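SusD family protein (Bacteroides uniformis, PDB 7KV1) probably binds beta-glucans at the bacterial cell surface, as a SusD-family surface glycan-binding protein of a human gut bacterium. Local coordinates at residues Gly79-Val84 with Gly466-Asp471; Arg474-Ser479 with Asn485-Ala490. One frame throughout, in Å; residues are numbered along the deposited sequence.

Contact 1. Residues Gly79-Val84 with Gly466-Asp471; sequences GDNFWV and GKRYFD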
loop_
_atom_site.group_PDB
_atom_site.type_symbol
_atom_site.label_atom_id
_atom_site.label_comp_id
_atom_site.label_asym_id
_atom_site.label_seq_id
_atom_site.Cartn_x
_atom_site.Cartn_y
_atom_site.Cartn_z
ATOM N N GLY A 79 -6.382 10.459 -3.260
ATOM C CA GLY A 79 -7.716 9.914 -2.989
ATOM C C GLY A 79 -8.605 10.911 -2.275
ATOM O O GLY A 79 -8.341 12.087 -2.390
ATOM N N ASP A 80 -9.579 10.427 -1.520
ATOM C CA ASP A 80 -10.645 11.264 -0.913
ATOM C C ASP A 80 -10.763 11.038 0.590
ATOM O O ASP A 80 -11.726 11.565 1.117
ATOM C CB ASP A 80 -11.995 11.059 -1.612
ATOM C CG ASP A 80 -12.496 9.625 -1.591
ATOM O OD1 ASP A 80 -11.690 8.675 -1.180
ATOM O OD2 ASP A 80 -13.680 9.459 -1.983
ATOM N N ASN A 81 -9.805 10.373 1.250
ATOM C CA ASN A 81 -9.941 10.083 2.708
ATOM C C ASN A 81 -9.371 11.239 3.567
ATOM O O ASN A 81 -9.871 11.455 4.716
ATOM C CB ASN A 81 -9.244 8.794 3.119
ATOM C CG ASN A 81 -10.019 7.541 2.769
ATOM O OD1 ASN A 81 -11.257 7.570 2.728
ATOM N ND2 ASN A 81 -9.285 6.464 2.503
ATOM N N PHE A 82 -8.338 11.912 3.076
ATOM C CA PHE A 82 -7.495 12.827 3.897
ATOM C C PHE A 82 -7.325 14.160 3.184
ATOM O O PHE A 82 -7.459 14.241 1.969
ATOM C CB PHE A 82 -6.102 12.233 4.120
ATOM C CG PHE A 82 -6.129 10.996 4.975
ATOM C CD1 PHE A 82 -6.111 11.106 6.364
ATOM C CD2 PHE A 82 -6.299 9.740 4.397
ATOM C CE1 PHE A 82 -6.204 9.978 7.158
ATOM C CE2 PHE A 82 -6.345 8.612 5.201
ATOM C CZ PHE A 82 -6.323 8.731 6.575
ATOM N N TRP A 83 -6.891 15.159 3.940
ATOM C CA TRP A 83 -6.230 16.356 3.386
ATOM C C TRP A 83 -4.723 16.112 3.522
ATOM O O TRP A 83 -4.316 15.226 4.304
ATOM C CB TRP A 83 -6.686 17.617 4.120
ATOM C CG TRP A 83 -8.159 17.836 4.203
ATOM C CD1 TRP A 83 -8.885 17.949 5.344
ATOM C CD2 TRP A 83 -9.084 18.017 3.105
ATOM N NE1 TRP A 83 -10.188 18.206 5.042
ATOM C CE2 TRP A 83 -10.360 18.228 3.683
ATOM C CE3 TRP A 83 -8.974 17.981 1.708
ATOM C CZ2 TRP A 83 -11.514 18.409 2.923
ATOM C CZ3 TRP A 83 -10.110 18.180 0.948
ATOM C CH2 TRP A 83 -11.360 18.398 1.550
ATOM N N VAL A 84 -3.922 16.840 2.772
ATOM C CA VAL A 84 -2.448 16.707 2.846
ATOM C C VAL A 84 -1.965 17.312 4.175
ATOM O O VAL A 84 -1.144 16.658 4.837
ATOM C CB VAL A 84 -1.773 17.340 1.626
ATOM C CG1 VAL A 84 -0.261 17.399 1.797
ATOM C CG2 VAL A 84 -2.129 16.531 0.391
ATOM N N GLY A 466 -3.654 3.066 2.243
ATOM C CA GLY A 466 -3.164 3.310 0.864
ATOM C C GLY A 466 -3.869 2.480 -0.201
ATOM O O GLY A 466 -3.201 2.186 -1.230
ATOM N N LYS A 467 -5.160 2.135 -0.010
ATOM C CA LYS A 467 -5.944 1.304 -0.962
ATOM C C LYS A 467 -6.891 2.179 -1.798
ATOM O O LYS A 467 -7.098 1.881 -2.994
ATOM C CB LYS A 467 -6.740 0.222 -0.230
ATOM C CG LYS A 467 -5.893 -0.639 0.685
ATOM C CD LYS A 467 -4.872 -1.545 -0.002
ATOM C CE LYS A 467 -4.001 -2.240 1.036
ATOM N NZ LYS A 467 -3.054 -3.228 0.461
ATOM N N ARG A 468 -7.468 3.194 -1.184
ATOM C CA ARG A 468 -8.655 3.892 -1.717
ATOM C C ARG A 468 -8.336 4.513 -3.069
ATOM O O ARG A 468 -9.189 4.376 -3.957
ATOM C CB ARG A 468 -9.120 4.923 -0.699
ATOM C CG ARG A 468 -10.294 5.769 -1.148
ATOM C CD ARG A 468 -11.531 4.985 -1.495
ATOM N NE ARG A 468 -12.568 5.968 -1.744
ATOM C CZ ARG A 468 -13.790 5.745 -2.226
ATOM N NH1 ARG A 468 -14.155 4.529 -2.602
ATOM N NH2 ARG A 468 -14.630 6.766 -2.342
ATOM N N TYR A 469 -7.217 5.237 -3.209
ATOM C CA TYR A 469 -6.917 5.906 -4.500
ATOM C C TYR A 469 -6.826 4.887 -5.646
ATOM O O TYR A 469 -7.518 5.066 -6.671
ATOM C CB TYR A 469 -5.660 6.763 -4.423
ATOM C CG TYR A 469 -5.251 7.279 -5.767
ATOM C CD1 TYR A 469 -6.046 8.206 -6.432
ATOM C CD2 TYR A 469 -4.082 6.862 -6.359
ATOM C CE1 TYR A 469 -5.690 8.677 -7.687
ATOM C CE2 TYR A 469 -3.695 7.337 -7.603
ATOM C CZ TYR A 469 -4.509 8.241 -8.269
ATOM O OH TYR A 469 -4.148 8.702 -9.490
ATOM N N PHE A 470 -5.989 3.854 -5.505
ATOM C CA PHE A 470 -5.863 2.772 -6.518
ATOM C C PHE A 470 -7.215 2.079 -6.771
ATOM O O PHE A 470 -7.492 1.810 -7.967
ATOM C CB PHE A 470 -4.761 1.791 -6.147
ATOM C CG PHE A 470 -3.410 2.461 -6.099
ATOM C CD1 PHE A 470 -3.027 3.353 -7.089
ATOM C CD2 PHE A 470 -2.541 2.217 -5.052
ATOM C CE1 PHE A 470 -1.791 3.983 -7.035
ATOM C CE2 PHE A 470 -1.319 2.851 -4.997
ATOM C CZ PHE A 470 -0.947 3.737 -5.978
ATOM N N ASP A 471 -8.058 1.877 -5.755
ATOM C CA ASP A 471 -9.423 1.301 -5.964
ATOM C C ASP A 471 -10.276 2.256 -6.818
ATOM O O ASP A 471 -11.030 1.757 -7.692
ATOM C CB ASP A 471 -10.137 0.950 -4.662
ATOM C CG ASP A 471 -9.535 -0.277 -4.000
ATOM O OD1 ASP A 471 -8.852 -1.067 -4.732
ATOM O OD2 ASP A 471 -9.715 -0.434 -2.758
#

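Contact 2. Residues Arg474-Ser479 with Asn485-Ala490; sequences RAEGIS and NKATTA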
loop_
_atom_site.group_PDB
_atom_site.type_symbol
_atom_site.label_atom_id
_atom_site.label_comp_id
_atom_site.label_asym_id
_atom_site.label_seq_id
_atom_site.Cartn_x
_atom_site.Cartn_y
_atom_site.Cartn_z
ATOM N N ARG A 474 -8.938 2.049 -10.638
ATOM C CA ARG A 474 -9.201 0.769 -11.339
ATOM C C ARG A 474 -10.700 0.636 -11.610
ATOM O O ARG A 474 -11.066 -0.077 -12.598
ATOM C CB ARG A 474 -8.604 -0.390 -10.550
ATOM C CG ARG A 474 -9.383 -0.809 -9.313
ATOM C CD ARG A 474 -8.576 -1.829 -8.526
ATOM N NE ARG A 474 -9.256 -2.205 -7.308
ATOM C CZ ARG A 474 -10.300 -3.050 -7.247
ATOM N NH1 ARG A 474 -10.788 -3.598 -8.349
ATOM N NH2 ARG A 474 -10.839 -3.351 -6.076
ATOM N N ALA A 475 -11.526 1.256 -10.757
ATOM C CA ALA A 475 -13.005 1.211 -10.828
ATOM C C ALA A 475 -13.499 1.911 -12.092
ATOM O O ALA A 475 -14.618 1.624 -12.495
ATOM C CB ALA A 475 -13.668 1.788 -9.600
ATOM N N GLU A 476 -12.663 2.699 -12.753
ATOM C CA GLU A 476 -12.980 3.224 -14.103
ATOM C C GLU A 476 -13.266 2.062 -15.077
ATOM O O GLU A 476 -13.998 2.291 -16.051
ATOM C CB GLU A 476 -11.891 4.177 -14.595
ATOM C CG GLU A 476 -11.829 5.458 -13.782
ATOM C CD GLU A 476 -13.073 6.323 -13.908
ATOM O OE1 GLU A 476 -13.603 6.416 -15.028
ATOM O OE2 GLU A 476 -13.548 6.841 -12.888
ATOM N N GLY A 477 -12.698 0.879 -14.857
ATOM C CA GLY A 477 -12.881 -0.271 -15.736
ATOM C C GLY A 477 -13.914 -1.230 -15.164
ATOM O O GLY A 477 -14.054 -2.304 -15.752
ATOM N N ILE A 478 -14.642 -0.867 -14.102
ATOM C CA ILE A 478 -15.579 -1.807 -13.414
ATOM C C ILE A 478 -17.021 -1.391 -13.703
ATOM O O ILE A 478 -17.493 -0.377 -13.142
ATOM C CB ILE A 478 -15.330 -1.876 -11.902
ATOM C CG1 ILE A 478 -13.899 -2.324 -11.604
ATOM C CG2 ILE A 478 -16.393 -2.770 -11.258
ATOM C CD1 ILE A 478 -13.573 -2.341 -10.144
ATOM N N SER A 479 -17.712 -2.227 -14.480
ATOM C CA SER A 479 -19.098 -1.996 -14.957
ATOM C C SER A 479 -20.086 -1.589 -13.841
ATOM O O SER A 479 -20.815 -0.560 -13.984
ATOM C CB SER A 479 -19.573 -3.218 -15.706
ATOM O OG SER A 479 -20.658 -2.798 -16.467
ATOM N N ASN A 485 -17.592 5.479 -6.038
ATOM C CA ASN A 485 -16.524 4.448 -6.000
ATOM C C ASN A 485 -15.681 4.527 -7.273
ATOM O O ASN A 485 -14.822 3.638 -7.456
ATOM C CB ASN A 485 -17.145 3.083 -5.723
ATOM C CG ASN A 485 -17.486 2.914 -4.256
ATOM O OD1 ASN A 485 -16.788 3.436 -3.377
ATOM N ND2 ASN A 485 -18.550 2.198 -3.973
ATOM N N LYS A 486 -15.826 5.592 -8.071
ATOM C CA LYS A 486 -15.006 5.761 -9.298
ATOM C C LYS A 486 -14.223 7.067 -9.239
ATOM O O LYS A 486 -14.828 8.075 -8.913
ATOM C CB LYS A 486 -15.876 5.724 -10.563
ATOM C CG LYS A 486 -16.593 4.413 -10.788
ATOM C CD LYS A 486 -17.620 4.506 -11.898
ATOM C CE LYS A 486 -17.008 4.751 -13.257
ATOM N NZ LYS A 486 -17.538 3.783 -14.252
ATOM N N ALA A 487 -12.952 7.042 -9.667
ATOM C CA ALA A 487 -12.034 8.204 -9.647
ATOM C C ALA A 487 -12.676 9.437 -10.312
ATOM O O ALA A 487 -12.594 10.530 -9.690
ATOM C CB ALA A 487 -10.702 7.872 -10.278
ATOM N N THR A 488 -13.236 9.315 -11.523
ATOM C CA THR A 488 -13.698 10.499 -12.299
ATOM C C THR A 488 -14.828 11.243 -11.587
ATOM O O THR A 488 -14.987 12.453 -11.863
ATOM C CB THR A 488 -14.141 10.147 -13.728
ATOM O OG1 THR A 488 -15.097 9.081 -13.695
ATOM C CG2 THR A 488 -12.963 9.758 -14.588
ATOM N N THR A 489 -15.622 10.571 -10.761
ATOM C CA THR A 489 -16.793 11.171 -10.085
ATOM C C THR A 489 -16.541 11.354 -8.590
ATOM O O THR A 489 -17.227 12.166 -8.009
ATOM C CB THR A 489 -18.067 10.360 -10.362
ATOM O OG1 THR A 489 -17.710 8.980 -10.285
ATOM C CG2 THR A 489 -18.676 10.712 -11.713
ATOM N N ALA A 490 -15.598 10.640 -7.982
ATOM C CA ALA A 490 -15.342 10.768 -6.528
ATOM C C ALA A 490 -14.272 11.829 -6.281
ATOM O O ALA A 490 -14.251 12.392 -5.179
ATOM C CB ALA A 490 -14.917 9.433 -5.937
#

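Contact 1. Residues Gly79-Val84 with Gly466-Asp471
NH2 of Arg-468 serves two acceptors, OD2 of Asp-80, 2.9 Å away, and the backbone O of Ser-484, while NH1 goes to OD1 of Asn-485. Next to them, NE of Arg-468 reaches OD1 of Asp-80, also at 2.9 Å, in a nearly straight bond (173°), which gives all three guanidinium nitrogens an acceptor. The guanidinium thus meets the carboxylate side-on, one nitrogen to each oxygen. Both oxygens use their syn lone pairs, and the two flat groups lie only 18° from coplanar, so the salt bridge is bidentate and fixes the rotation of each partner. The arginine leaves the first turn of helix 468-474 with CG anti to the backbone N (chi1 177°) and bends once at chi2, which turns the NE side of the guanidinium toward the aspartate. Asn-81 packs across the root of this side chain, its ND2 3.6 Å from CB of Arg-468. That ND2 is hydrogen-bonded to Glu-76, whose other carboxylate oxygen takes the backbone N of Gly-466, so one carboxylate binds both the loop and the residue two places before the helix. Beside the salt bridge, at Gly-79, the backbones come close, with Gly-79 and Tyr-469 4.4 Å apart between their CA atoms. Gly-79 N sits 3.9 Å from CB of Tyr-469 and equally far from CD1 of its ring, whose hydroxyl is hydrogen-bonded to NE1 of Trp-503. A side chain at Gly-79 would point into this junction. In these buried surroundings the charge of the arginine is probably balanced chiefly by Asp-80, and the paired planes would hold the loop to the helix in one fixed orientation.

Contact 2. Residues Arg474-Ser479 with Asn485-Ala490
The turn that leaves helix 468-474 meets the start of the short helix 487-490, and Glu-476 joins the two. Its OE2 accepts twice from Thr-488: from the backbone N at 2.8 Å, with a nearly straight N-H (171°), and from the hydroxyl OG1, again at 2.8 Å. Both donors arrive from one face of the carboxylate. The hydroxyl comes on the syn side but tilted out of the plane, whereas the amide stands well above it. Glu-476 bends at chi2 (-65°), which folds its carboxylate back onto the first turn of the helix. Lys-486 occupies the N-cap position, and its CB lies 3.5 Å from OE2 of Glu-476. From there the aliphatic part of the lysine runs past the backbone of Ala-475, CG coming 3.8 Å from Ala-475 O. Packing is tight where CB of Ala-475 is 3.1 Å from Asn-485 O. The amide of Asn-485 leads away to helix 451-461, its ND2 hydrogen-bonded to Asp-452 and Thr-456. With an alanine in place of Glu-476, the backbone N and hydroxyl of Thr-488 would probably lose their shared acceptor, and the start of the helix would be tied less firmly to the turn before it. The carboxylate lies at the N-terminal end of the helix, where the helix dipole would probably favour its negative charge. The arrangement is a tight helix-to-helix connection in the SusD-family region, in which a side chain from the turn after one helix accepts a first-turn N-H of the next, in the manner of an N-cap but from outside the helix.

How the contacts relate
From the N terminus, the chain passes helix 71-76 and enters the loop with Gly79-Val84, then runs through 381 residues, 151 of them helical, before Gly466-Asp471 closes contact 1. That long closure ties the region of the starch-binding-associated family to that of the SusD family. Contact 2 follows in series, and only five residues separate its segments: it folds the exit of helix 468-474 back against helix 487-490. The two neither nest nor cross, and their centres are about 13 Å apart. They nonetheless touch, through Arg-468, which reaches Asn-485 of contact 2, and where CB of Ala-490 packs 4.1 Å from OD2 of Asp-80. Helix 468-474 thus connects the buried loop to the more peripheral turn.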